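Local coordinates for protein phage terminase large subunit (Thermus phage P7426, PDB 7KS4) that probably acts as the ATP-driven motor and endonuclease that packages viral DNA into empty capsids, this chain being its ATPase domain, at residues Lys14-Leu19 with Ala52-Val57; Val39-Arg44 with Asn189-Phe194; Phe58-Arg63 with Leu110-Tyr115; Gly65-Ile70 with Gly145-Phe150. All coordinates share one frame; numbering follows the deposited sequence.

Interaction 1. Residues Lys14-Leu19 with Ala52-Val57; sequences KFFELL and ASVEAV
Leu19 and Val54 meet where the N-terminal helix 13-19 lies across helix 48-62, the helix that follows the P-loop in this ASCE-type P-loop ATPase domain. The axes of the two segments are 11.4 Å apart at closest approach and run at 107° to each other, so the helices touch through side chains reaching between them. The tight part is small. Leu19 divides its two methyl groups between Val54 and Val57: CD1 packs 3.6 Å from Val54 CG1, and CD2 lies alongside Val57, 4.0 Å from its CG1, the two side chains pointing opposite ways. On the looser flanks, two phenylalanines offer ring edges to the same valine methyls. Phe16 comes in at about a right angle to Val54, its CE1 3.9 Å from CG1, while its ring also meets Tyr21 and His31. On the far side of the N-terminal helix Lys14, Glu17 and Leu18 are exposed, in contrast to the wholly apolar interface. Phe15 flanks the Val57 side: with CG anti to the backbone N (chi1 -166°), its ring extends toward helix 48-62 and brings CZ to 4.1 Å from Val57 CG1.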
# COMPACT_ATOMS: atom_id res chain seq x y z
N LYS A 14 9.29 -12.85 -12.28
CA LYS A 14 10.71 -12.56 -12.41
C LYS A 14 11.11 -11.39 -11.52
O LYS A 14 12.17 -11.42 -10.88
CB LYS A 14 11.06 -12.26 -13.87
CG LYS A 14 10.60 -13.33 -14.85
CD LYS A 14 11.76 -14.02 -15.54
CE LYS A 14 12.18 -13.28 -16.80
NZ LYS A 14 13.38 -13.90 -17.41
N PHE A 15 10.28 -10.36 -11.46
CA PHE A 15 10.60 -9.24 -10.59
C PHE A 15 10.51 -9.64 -9.12
O PHE A 15 11.36 -9.24 -8.32
CB PHE A 15 9.67 -8.05 -10.87
CG PHE A 15 10.15 -6.76 -10.27
CD1 PHE A 15 11.07 -5.97 -10.93
CD2 PHE A 15 9.70 -6.36 -9.02
CE1 PHE A 15 11.52 -4.78 -10.38
CE2 PHE A 15 10.14 -5.17 -8.46
CZ PHE A 15 11.05 -4.39 -9.13
N PHE A 16 9.49 -10.41 -8.74
CA PHE A 16 9.42 -10.92 -7.37
C PHE A 16 10.68 -11.69 -7.01
O PHE A 16 11.24 -11.51 -5.92
CB PHE A 16 8.20 -11.84 -7.20
CG PHE A 16 6.88 -11.16 -7.37
CD1 PHE A 16 6.72 -9.81 -7.11
CD2 PHE A 16 5.77 -11.89 -7.77
CE1 PHE A 16 5.48 -9.20 -7.26
CE2 PHE A 16 4.53 -11.29 -7.91
CZ PHE A 16 4.39 -9.94 -7.65
N GLU A 17 11.13 -12.56 -7.91
CA GLU A 17 12.32 -13.35 -7.67
C GLU A 17 13.54 -12.46 -7.44
O GLU A 17 14.38 -12.76 -6.58
CB GLU A 17 12.55 -14.30 -8.84
CG GLU A 17 13.63 -15.32 -8.63
CD GLU A 17 13.16 -16.53 -7.84
OE1 GLU A 17 12.18 -16.41 -7.07
OE2 GLU A 17 13.78 -17.61 -7.99
N LEU A 18 13.67 -11.38 -8.21
CA LEU A 18 14.73 -10.41 -7.93
C LEU A 18 14.61 -9.85 -6.52
O LEU A 18 15.61 -9.65 -5.83
CB LEU A 18 14.69 -9.27 -8.96
CG LEU A 18 15.19 -9.57 -10.38
CD1 LEU A 18 14.96 -8.36 -11.30
CD2 LEU A 18 16.66 -9.95 -10.36
N LEU A 19 13.39 -9.59 -6.06
CA LEU A 19 13.22 -9.01 -4.74
C LEU A 19 13.43 -9.99 -3.60
O LEU A 19 13.48 -9.56 -2.45
CB LEU A 19 11.83 -8.39 -4.61
CG LEU A 19 11.67 -6.98 -5.17
CD1 LEU A 19 10.22 -6.57 -5.11
CD2 LEU A 19 12.54 -6.01 -4.39
N ALA A 52 2.65 -3.72 -0.21
CA ALA A 52 2.71 -2.32 -0.60
C ALA A 52 4.14 -1.91 -0.94
O ALA A 52 4.37 -1.17 -1.90
CB ALA A 52 2.15 -1.44 0.50
N SER A 53 5.12 -2.38 -0.16
CA SER A 53 6.50 -2.00 -0.42
C SER A 53 6.96 -2.53 -1.77
O SER A 53 7.65 -1.83 -2.53
CB SER A 53 7.41 -2.50 0.70
OG SER A 53 7.67 -3.89 0.60
N VAL A 54 6.55 -3.76 -2.12
CA VAL A 54 6.91 -4.32 -3.42
C VAL A 54 6.34 -3.48 -4.55
O VAL A 54 7.00 -3.26 -5.57
CB VAL A 54 6.45 -5.78 -3.51
CG1 VAL A 54 6.65 -6.34 -4.93
CG2 VAL A 54 7.22 -6.63 -2.50
N GLU A 55 5.09 -3.03 -4.40
CA GLU A 55 4.48 -2.19 -5.42
C GLU A 55 5.29 -0.92 -5.64
O GLU A 55 5.53 -0.51 -6.78
CB GLU A 55 3.04 -1.84 -5.03
CG GLU A 55 2.08 -3.03 -5.05
CD GLU A 55 1.55 -3.34 -6.44
OE1 GLU A 55 1.49 -2.41 -7.28
OE2 GLU A 55 1.20 -4.51 -6.70
N ALA A 56 5.71 -0.27 -4.55
CA ALA A 56 6.50 0.95 -4.66
C ALA A 56 7.84 0.70 -5.33
O ALA A 56 8.26 1.46 -6.21
CB ALA A 56 6.69 1.56 -3.28
N VAL A 57 8.53 -0.37 -4.93
CA VAL A 57 9.83 -0.68 -5.54
C VAL A 57 9.67 -0.83 -7.05
O VAL A 57 10.46 -0.29 -7.83
CB VAL A 57 10.43 -1.96 -4.92
CG1 VAL A 57 11.73 -2.31 -5.64
CG2 VAL A 57 10.69 -1.78 -3.44

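Interaction 2. Residues Val39-Arg44 with Asn189-Phe194; sequences VACLGR and NWFYEF. With SO4 (sulfate ion), chain H.
Phe191 points the outer end of its ring at the backbone of strand 37-42, with Ala40 O and Cys41 at the ring edge and Val39 meeting the ring obliquely. Ala40 O lies near the ring plane, 3.5 Å from Phe191 CZ. A chi1 of 177° turns the ring away from its own backbone N and carries it from the helix onto the strand. The Val39 side chain runs antiparallel to that of Phe191, CG1 lying 3.6 Å from Phe191 CE1. Cys41 takes the other flank, its CB 3.7 Å from Phe191 CE2. Cys41 SG also lies at the edge, 5.4 Å from the centroid of the Phe191 ring and 85° off the ring normal, a sulfur-aromatic contact. Val39 uses its second methyl one turn further on, where CG2 packs 4.2 Å from Phe194 CB. The Phe194 ring turns elsewhere, one face lying against Trp190. At the start of the helix Asn189 is the N-cap, its OD1 accepting a weak bond from Phe191 N.

Beyond the strand the chain enters the nucleotide pocket: Gly43 and Arg44 touch ADP, and Gly43 O accepts from Lys48 NZ. NH1 of the poorly ordered Arg44 makes a weak bond of 3.0 Å to sulfate O4, near the guanidinium plane; the sulfate, probably from the crystallisation liquor, is also held by Arg240. The arrangement is that of a P-loop NTPase core, in which a parallel strand leads directly into the phosphate-binding loop while a helix packs across one face of the sheet.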
# COMPACT_ATOMS: atom_id res chain seq x y z
N VAL A 39 -8.41 -1.60 -2.68
CA VAL A 39 -8.77 -1.40 -1.29
C VAL A 39 -8.64 -2.76 -0.61
O VAL A 39 -9.39 -3.69 -0.94
CB VAL A 39 -10.19 -0.83 -1.13
CG1 VAL A 39 -10.45 -0.44 0.32
CG2 VAL A 39 -10.40 0.36 -2.05
N ALA A 40 -7.72 -2.88 0.34
CA ALA A 40 -7.48 -4.15 1.04
C ALA A 40 -7.86 -3.98 2.50
O ALA A 40 -7.20 -3.24 3.24
CB ALA A 40 -6.03 -4.60 0.89
N CYS A 41 -8.91 -4.68 2.92
CA CYS A 41 -9.32 -4.73 4.32
C CYS A 41 -8.85 -6.07 4.86
O CYS A 41 -9.51 -7.10 4.64
CB CYS A 41 -10.82 -4.55 4.45
SG CYS A 41 -11.42 -4.73 6.14
N LEU A 42 -7.72 -6.07 5.56
CA LEU A 42 -7.06 -7.30 5.99
C LEU A 42 -6.67 -7.17 7.46
O LEU A 42 -6.34 -6.08 7.94
CB LEU A 42 -5.81 -7.62 5.13
CG LEU A 42 -5.88 -7.47 3.61
CD1 LEU A 42 -4.54 -7.79 2.96
CD2 LEU A 42 -6.97 -8.35 3.00
N GLY A 43 -6.75 -8.28 8.18
CA GLY A 43 -6.34 -8.29 9.57
C GLY A 43 -4.84 -8.16 9.71
O GLY A 43 -4.07 -8.21 8.75
N ARG A 44 -4.41 -7.98 10.96
CA ARG A 44 -2.98 -7.95 11.26
C ARG A 44 -2.31 -9.22 10.76
O ARG A 44 -2.91 -10.30 10.74
CB ARG A 44 -2.75 -7.81 12.76
CG ARG A 44 -3.31 -6.55 13.34
CD ARG A 44 -2.99 -6.47 14.82
NE ARG A 44 -3.45 -5.21 15.40
CZ ARG A 44 -3.27 -4.87 16.67
NH1 ARG A 44 -2.64 -5.70 17.50
NH2 ARG A 44 -3.71 -3.71 17.11
N ASN A 189 -16.91 3.88 8.11
CA ASN A 189 -16.43 5.19 7.71
C ASN A 189 -16.04 5.17 6.24
O ASN A 189 -16.46 4.28 5.50
CB ASN A 189 -15.26 5.62 8.59
CG ASN A 189 -14.03 4.74 8.42
OD1 ASN A 189 -14.00 3.83 7.59
ND2 ASN A 189 -13.01 5.01 9.22
N TRP A 190 -15.25 6.15 5.79
CA TRP A 190 -14.96 6.25 4.37
C TRP A 190 -14.25 5.01 3.84
O TRP A 190 -14.46 4.63 2.68
CB TRP A 190 -14.12 7.50 4.08
CG TRP A 190 -12.67 7.38 4.45
CD1 TRP A 190 -12.11 7.59 5.67
CD2 TRP A 190 -11.60 7.02 3.57
NE1 TRP A 190 -10.75 7.39 5.61
CE2 TRP A 190 -10.41 7.04 4.33
CE3 TRP A 190 -11.53 6.69 2.21
CZ2 TRP A 190 -9.17 6.74 3.78
CZ3 TRP A 190 -10.29 6.40 1.66
CH2 TRP A 190 -9.13 6.42 2.45
N PHE A 191 -13.43 4.35 4.66
CA PHE A 191 -12.72 3.16 4.20
C PHE A 191 -13.70 2.03 3.89
O PHE A 191 -13.50 1.28 2.93
CB PHE A 191 -11.70 2.72 5.24
CG PHE A 191 -10.97 1.46 4.90
CD1 PHE A 191 -9.92 1.47 3.99
CD2 PHE A 191 -11.32 0.26 5.50
CE1 PHE A 191 -9.25 0.30 3.68
CE2 PHE A 191 -10.64 -0.92 5.19
CZ PHE A 191 -9.61 -0.89 4.28
N TYR A 192 -14.75 1.91 4.70
CA TYR A 192 -15.81 0.95 4.42
C TYR A 192 -16.49 1.24 3.09
O TYR A 192 -16.75 0.33 2.30
CB TYR A 192 -16.83 0.98 5.56
CG TYR A 192 -18.15 0.35 5.22
CD1 TYR A 192 -18.26 -1.02 5.00
CD2 TYR A 192 -19.30 1.13 5.12
CE1 TYR A 192 -19.49 -1.60 4.68
CE2 TYR A 192 -20.52 0.56 4.81
CZ TYR A 192 -20.61 -0.80 4.59
OH TYR A 192 -21.84 -1.35 4.28
N GLU A 193 -16.79 2.51 2.83
CA GLU A 193 -17.42 2.89 1.57
C GLU A 193 -16.55 2.51 0.39
O GLU A 193 -17.02 1.91 -0.58
CB GLU A 193 -17.72 4.38 1.57
CG GLU A 193 -18.62 4.78 2.71
CD GLU A 193 -18.77 6.26 2.86
OE1 GLU A 193 -18.00 7.02 2.22
OE2 GLU A 193 -19.67 6.65 3.62
N PHE A 194 -15.26 2.88 0.45
CA PHE A 194 -14.35 2.58 -0.65
C PHE A 194 -14.18 1.08 -0.82
O PHE A 194 -14.11 0.58 -1.95
CB PHE A 194 -13.00 3.25 -0.42
CG PHE A 194 -12.91 4.64 -0.97
CD1 PHE A 194 -13.97 5.52 -0.83
CD2 PHE A 194 -11.77 5.06 -1.63
CE1 PHE A 194 -13.90 6.80 -1.34
CE2 PHE A 194 -11.70 6.35 -2.15
CZ PHE A 194 -12.76 7.22 -1.99
S SO4 H . -0.25 -7.61 19.30
O1 SO4 H . 0.02 -8.34 20.54
O2 SO4 H . 0.92 -7.65 18.44
O3 SO4 H . -0.56 -6.22 19.64
O4 SO4 H . -1.38 -8.20 18.59

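Interaction 3. Residues Phe58-Arg63 with Leu110-Tyr115; sequences FELFAR and LLVHHY
The last turn of helix 48-62, the helix that follows the P-loop, lies over strand 109-115 of the mixed sheet in this P-loop ATPase domain, where Leu60, Phe61 and His114 make the join. Helix and strand segments run nearly in the same direction, 22° apart, with their axes 9.2 Å from each other at closest approach. Alternate residues of the strand, Leu110, Val112 and His114, direct their side chains to the helix and form three successive steps.

At the first step Leu60 CD1 lies 4.2 Å from Leu110 CD2. Val112, in the middle, is shared: its CG2 faces Leu60 CB at 4.1 Å, while CG1 lies 4.0 Å from Phe61 CE1. The Phe61 side chain stands at about a right angle to Val112. Its CB bond leads away from the strand, but chi1 of -75° sets CG beside the backbone N and the ring swings back to this methyl. Val89 of helix 75-92 touches Leu60, Leu110 and Val112, extending the apolar layer beyond the two segments.

The third step is polar. Near the C-terminal end of the helix, His114 NE2 donates to Leu60 O, which also accepts from Ser130 OG of strand 126-136, so two donors grip one carbonyl and link the helix to neighbouring strands. The His114 bond has a C=O...donor angle of 154° and lies in the carbonyl plane; on the imidazole side, Leu60 O sits near the ring plane. The ring's rotation is thus restrained by the bond of 3.0 Å from His114 NE2 to Leu60 O.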
# COMPACT_ATOMS: atom_id res chain seq x y z
N PHE A 58 8.67 -1.59 -7.48
CA PHE A 58 8.46 -1.82 -8.90
C PHE A 58 8.28 -0.50 -9.65
O PHE A 58 8.92 -0.26 -10.68
CB PHE A 58 7.26 -2.73 -9.11
CG PHE A 58 6.99 -3.04 -10.55
CD1 PHE A 58 7.83 -3.90 -11.25
CD2 PHE A 58 5.92 -2.47 -11.20
CE1 PHE A 58 7.59 -4.17 -12.58
CE2 PHE A 58 5.68 -2.75 -12.53
CZ PHE A 58 6.51 -3.61 -13.22
N GLU A 59 7.41 0.38 -9.14
CA GLU A 59 7.18 1.65 -9.81
C GLU A 59 8.47 2.44 -9.98
O GLU A 59 8.72 3.01 -11.05
CB GLU A 59 6.15 2.48 -9.04
CG GLU A 59 4.74 1.94 -9.11
CD GLU A 59 4.08 2.15 -10.46
OE1 GLU A 59 4.40 3.14 -11.14
OE2 GLU A 59 3.24 1.31 -10.83
N LEU A 60 9.30 2.50 -8.93
CA LEU A 60 10.47 3.37 -8.97
C LEU A 60 11.46 2.93 -10.04
O LEU A 60 12.12 3.77 -10.65
CB LEU A 60 11.15 3.41 -7.60
CG LEU A 60 10.27 4.00 -6.48
CD1 LEU A 60 10.96 3.84 -5.13
CD2 LEU A 60 9.93 5.46 -6.74
N PHE A 61 11.56 1.62 -10.29
CA PHE A 61 12.49 1.09 -11.29
C PHE A 61 11.85 0.89 -12.66
O PHE A 61 12.51 1.12 -13.68
CB PHE A 61 13.07 -0.25 -10.82
CG PHE A 61 14.10 -0.11 -9.75
CD1 PHE A 61 15.40 0.24 -10.07
CD2 PHE A 61 13.77 -0.32 -8.43
CE1 PHE A 61 16.36 0.38 -9.09
CE2 PHE A 61 14.73 -0.18 -7.44
CZ PHE A 61 16.03 0.17 -7.77
N ALA A 62 10.60 0.43 -12.69
CA ALA A 62 9.95 0.12 -13.96
C ALA A 62 9.35 1.34 -14.62
O ALA A 62 9.06 1.30 -15.82
CB ALA A 62 8.84 -0.93 -13.75
N ARG A 63 9.16 2.42 -13.87
CA ARG A 63 8.58 3.66 -14.38
C ARG A 63 9.51 4.80 -13.99
O ARG A 63 9.24 5.54 -13.03
CB ARG A 63 7.17 3.86 -13.82
CG ARG A 63 6.13 3.00 -14.48
CD ARG A 63 5.78 3.56 -15.84
NE ARG A 63 4.70 2.84 -16.50
CZ ARG A 63 4.10 3.26 -17.62
NH1 ARG A 63 4.48 4.39 -18.20
NH2 ARG A 63 3.12 2.54 -18.15
N LEU A 110 13.18 9.23 -0.73
CA LEU A 110 13.98 8.25 -1.45
C LEU A 110 13.97 8.60 -2.93
O LEU A 110 12.90 8.80 -3.51
CB LEU A 110 13.44 6.84 -1.21
CG LEU A 110 14.15 5.68 -1.91
CD1 LEU A 110 15.57 5.51 -1.42
CD2 LEU A 110 13.34 4.40 -1.73
N LEU A 111 15.15 8.68 -3.53
CA LEU A 111 15.31 9.03 -4.94
C LEU A 111 16.03 7.90 -5.67
O LEU A 111 17.04 7.39 -5.19
CB LEU A 111 16.11 10.33 -5.09
CG LEU A 111 15.52 11.56 -4.40
CD1 LEU A 111 16.44 12.75 -4.58
CD2 LEU A 111 14.14 11.88 -4.95
N VAL A 112 15.51 7.52 -6.83
CA VAL A 112 16.18 6.57 -7.71
C VAL A 112 16.52 7.33 -8.99
O VAL A 112 15.65 7.58 -9.83
CB VAL A 112 15.33 5.33 -8.00
CG1 VAL A 112 16.10 4.37 -8.87
CG2 VAL A 112 14.90 4.66 -6.69
N HIS A 113 17.79 7.69 -9.15
CA HIS A 113 18.23 8.40 -10.34
C HIS A 113 18.50 7.40 -11.46
O HIS A 113 19.19 6.40 -11.25
CB HIS A 113 19.50 9.21 -10.04
CG HIS A 113 19.33 10.20 -8.93
ND1 HIS A 113 18.50 11.30 -9.04
CD2 HIS A 113 19.90 10.27 -7.70
CE1 HIS A 113 18.56 12.00 -7.92
NE2 HIS A 113 19.40 11.40 -7.09
N HIS A 114 17.97 7.69 -12.64
CA HIS A 114 18.14 6.85 -13.82
C HIS A 114 19.05 7.56 -14.82
O HIS A 114 18.82 8.74 -15.12
CB HIS A 114 16.80 6.53 -14.48
CG HIS A 114 15.93 5.64 -13.65
ND1 HIS A 114 15.90 4.28 -13.83
CD2 HIS A 114 15.07 5.91 -12.64
CE1 HIS A 114 15.05 3.75 -12.96
NE2 HIS A 114 14.54 4.72 -12.23
N TYR A 115 20.04 6.85 -15.33
CA TYR A 115 21.06 7.42 -16.20
C TYR A 115 20.94 6.85 -17.61
O TYR A 115 20.21 5.89 -17.87
CB TYR A 115 22.45 7.17 -15.63
CG TYR A 115 22.69 7.94 -14.36
CD1 TYR A 115 23.43 9.12 -14.37
CD2 TYR A 115 22.15 7.52 -13.15
CE1 TYR A 115 23.64 9.84 -13.22
CE2 TYR A 115 22.36 8.24 -11.99
CZ TYR A 115 23.10 9.40 -12.03
OH TYR A 115 23.31 10.12 -10.87

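Interaction 4. Residues Gly65-Ile70 with Gly145-Phe150; sequences GSQGWI and GATLDF
Gln67 O is the focus of a short parallel bridge in which Gly68 pairs with Phe150: it accepts a 2.7 Å bond from Asp149 N and a weaker one from Phe150 N, while Trp69 N gives a weak bond to Phe150 O.

The side chains reinforce this start of the pairing. Asp149 OD2 turns its anti lone pair to Gln67 N at 2.8 Å and is also salt-bridged to Arg175, which would be expected to favour the charged carboxylate. In return the extended side chain of Gln67 reaches across to 145-150, NE2 donating to Thr147 O at 2.9 Å. This donor is tilted 24° from the carbonyl plane, although the oxygen lies close to the plane of the Gln67 amide.

Two CH-pi contacts follow. Gly68 CA sits over the centre of the Phe150 ring, 3.6 Å from its centroid; chi1 of 66° holds that ring between the backbone N and carbonyl carbon, folded back over the glycine, whose lack of a side chain permits the close approach. Leu148 crosses Trp69 at about a right angle and places CD2 over the five-membered ring, 3.7 Å from its centroid, while Ala146 CB meets the indole obliquely at Trp69 CZ2.

Phe150 begins strand 150-153, which carries most of the predicted Walker B motif and adjoins strand 67-72 in the sheet. Strand 126-136 pairs along the other edge of strand 67-72, helix 48-62 packs on Phe150, and helix 161-175 receives Leu148.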
# COMPACT_ATOMS: atom_id res chain seq x y z
N GLY A 65 11.16 8.17 -13.30
CA GLY A 65 10.50 9.44 -13.10
C GLY A 65 9.19 9.35 -12.35
O GLY A 65 8.58 10.39 -12.09
N SER A 66 8.75 8.15 -11.99
CA SER A 66 7.51 8.00 -11.25
C SER A 66 7.66 8.63 -9.87
O SER A 66 8.73 8.62 -9.27
CB SER A 66 7.12 6.53 -11.12
OG SER A 66 8.12 5.80 -10.42
N GLN A 67 6.55 9.19 -9.38
CA GLN A 67 6.52 9.81 -8.06
C GLN A 67 5.38 9.20 -7.26
O GLN A 67 4.26 9.06 -7.77
CB GLN A 67 6.37 11.33 -8.16
CG GLN A 67 7.57 12.02 -8.81
CD GLN A 67 7.45 13.53 -8.84
OE1 GLN A 67 8.42 14.24 -8.56
NE2 GLN A 67 6.27 14.03 -9.17
N GLY A 68 5.67 8.85 -6.01
CA GLY A 68 4.66 8.25 -5.16
C GLY A 68 4.90 8.58 -3.71
O GLY A 68 6.00 8.99 -3.30
N TRP A 69 3.85 8.42 -2.92
CA TRP A 69 3.89 8.62 -1.48
C TRP A 69 3.34 7.38 -0.80
O TRP A 69 2.47 6.69 -1.35
CB TRP A 69 3.02 9.81 -1.03
CG TRP A 69 3.50 11.17 -1.39
CD1 TRP A 69 4.65 11.50 -2.06
CD2 TRP A 69 2.84 12.41 -1.10
NE1 TRP A 69 4.74 12.87 -2.20
CE2 TRP A 69 3.64 13.45 -1.61
CE3 TRP A 69 1.65 12.74 -0.45
CZ2 TRP A 69 3.28 14.79 -1.50
CZ3 TRP A 69 1.29 14.07 -0.33
CH2 TRP A 69 2.11 15.08 -0.86
N ILE A 70 3.83 7.11 0.40
CA ILE A 70 3.12 6.29 1.37
C ILE A 70 2.69 7.21 2.51
O ILE A 70 3.51 7.94 3.07
CB ILE A 70 3.96 5.11 1.89
CG1 ILE A 70 3.14 4.28 2.91
CG2 ILE A 70 5.29 5.58 2.47
CD1 ILE A 70 3.28 4.71 4.38
N GLY A 145 1.79 19.90 -2.69
CA GLY A 145 2.09 19.16 -3.91
C GLY A 145 1.16 17.96 -3.91
O GLY A 145 0.21 17.96 -3.12
N ALA A 146 1.37 16.96 -4.75
CA ALA A 146 2.38 16.94 -5.81
C ALA A 146 1.88 15.94 -6.84
O ALA A 146 1.05 15.09 -6.52
CB ALA A 146 3.75 16.54 -5.27
N THR A 147 2.37 16.02 -8.08
CA THR A 147 1.86 15.17 -9.15
C THR A 147 2.31 13.73 -8.91
O THR A 147 3.45 13.37 -9.23
CB THR A 147 2.34 15.65 -10.52
OG1 THR A 147 3.74 15.96 -10.46
CG2 THR A 147 1.55 16.88 -10.96
N LEU A 148 1.41 12.92 -8.36
CA LEU A 148 1.70 11.55 -7.98
C LEU A 148 1.25 10.57 -9.05
O LEU A 148 0.15 10.68 -9.59
CB LEU A 148 1.01 11.19 -6.66
CG LEU A 148 1.52 11.89 -5.41
CD1 LEU A 148 0.73 11.43 -4.21
CD2 LEU A 148 3.01 11.63 -5.18
N ASP A 149 2.11 9.60 -9.35
CA ASP A 149 1.72 8.46 -10.16
C ASP A 149 1.13 7.34 -9.32
O ASP A 149 0.40 6.50 -9.86
CB ASP A 149 2.92 7.96 -10.94
CG ASP A 149 3.53 9.04 -11.79
OD1 ASP A 149 2.90 9.39 -12.80
OD2 ASP A 149 4.60 9.56 -11.42
N PHE A 150 1.45 7.29 -8.03
CA PHE A 150 0.89 6.25 -7.18
C PHE A 150 0.94 6.72 -5.73
O PHE A 150 1.75 7.57 -5.36
CB PHE A 150 1.63 4.92 -7.34
CG PHE A 150 3.07 4.94 -6.87
CD1 PHE A 150 3.41 4.41 -5.63
CD2 PHE A 150 4.07 5.46 -7.67
CE1 PHE A 150 4.73 4.41 -5.19
CE2 PHE A 150 5.41 5.45 -7.24
CZ PHE A 150 5.73 4.93 -5.99

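Helix 48-62 is the common thread. Interactions 1 and 3 both use it, their centres about 12 Å apart, and they touch where Phe15 CZ lies 3.7 Å from Phe58 CA. Interaction 4 leans on the same helix: Phe150 CE1 is 3.9 Å from Ala56 CA of interaction 1 and its CE2 3.6 Å from Glu59 CB of interaction 3. Interaction 2 stands apart, its centre about 29 Å from that of interaction 3 and on the opposite side of the chain's centre, yet both reach one sheet. Interactions 1 and 2 both approach the nucleotide: the side chains of Val54 and Ala40 are each about 8 Å from ADP. In interaction 4, Trp69 is about 10 Å, side chain to side chain, from Asp154, which binds magnesium in another structure of this protein.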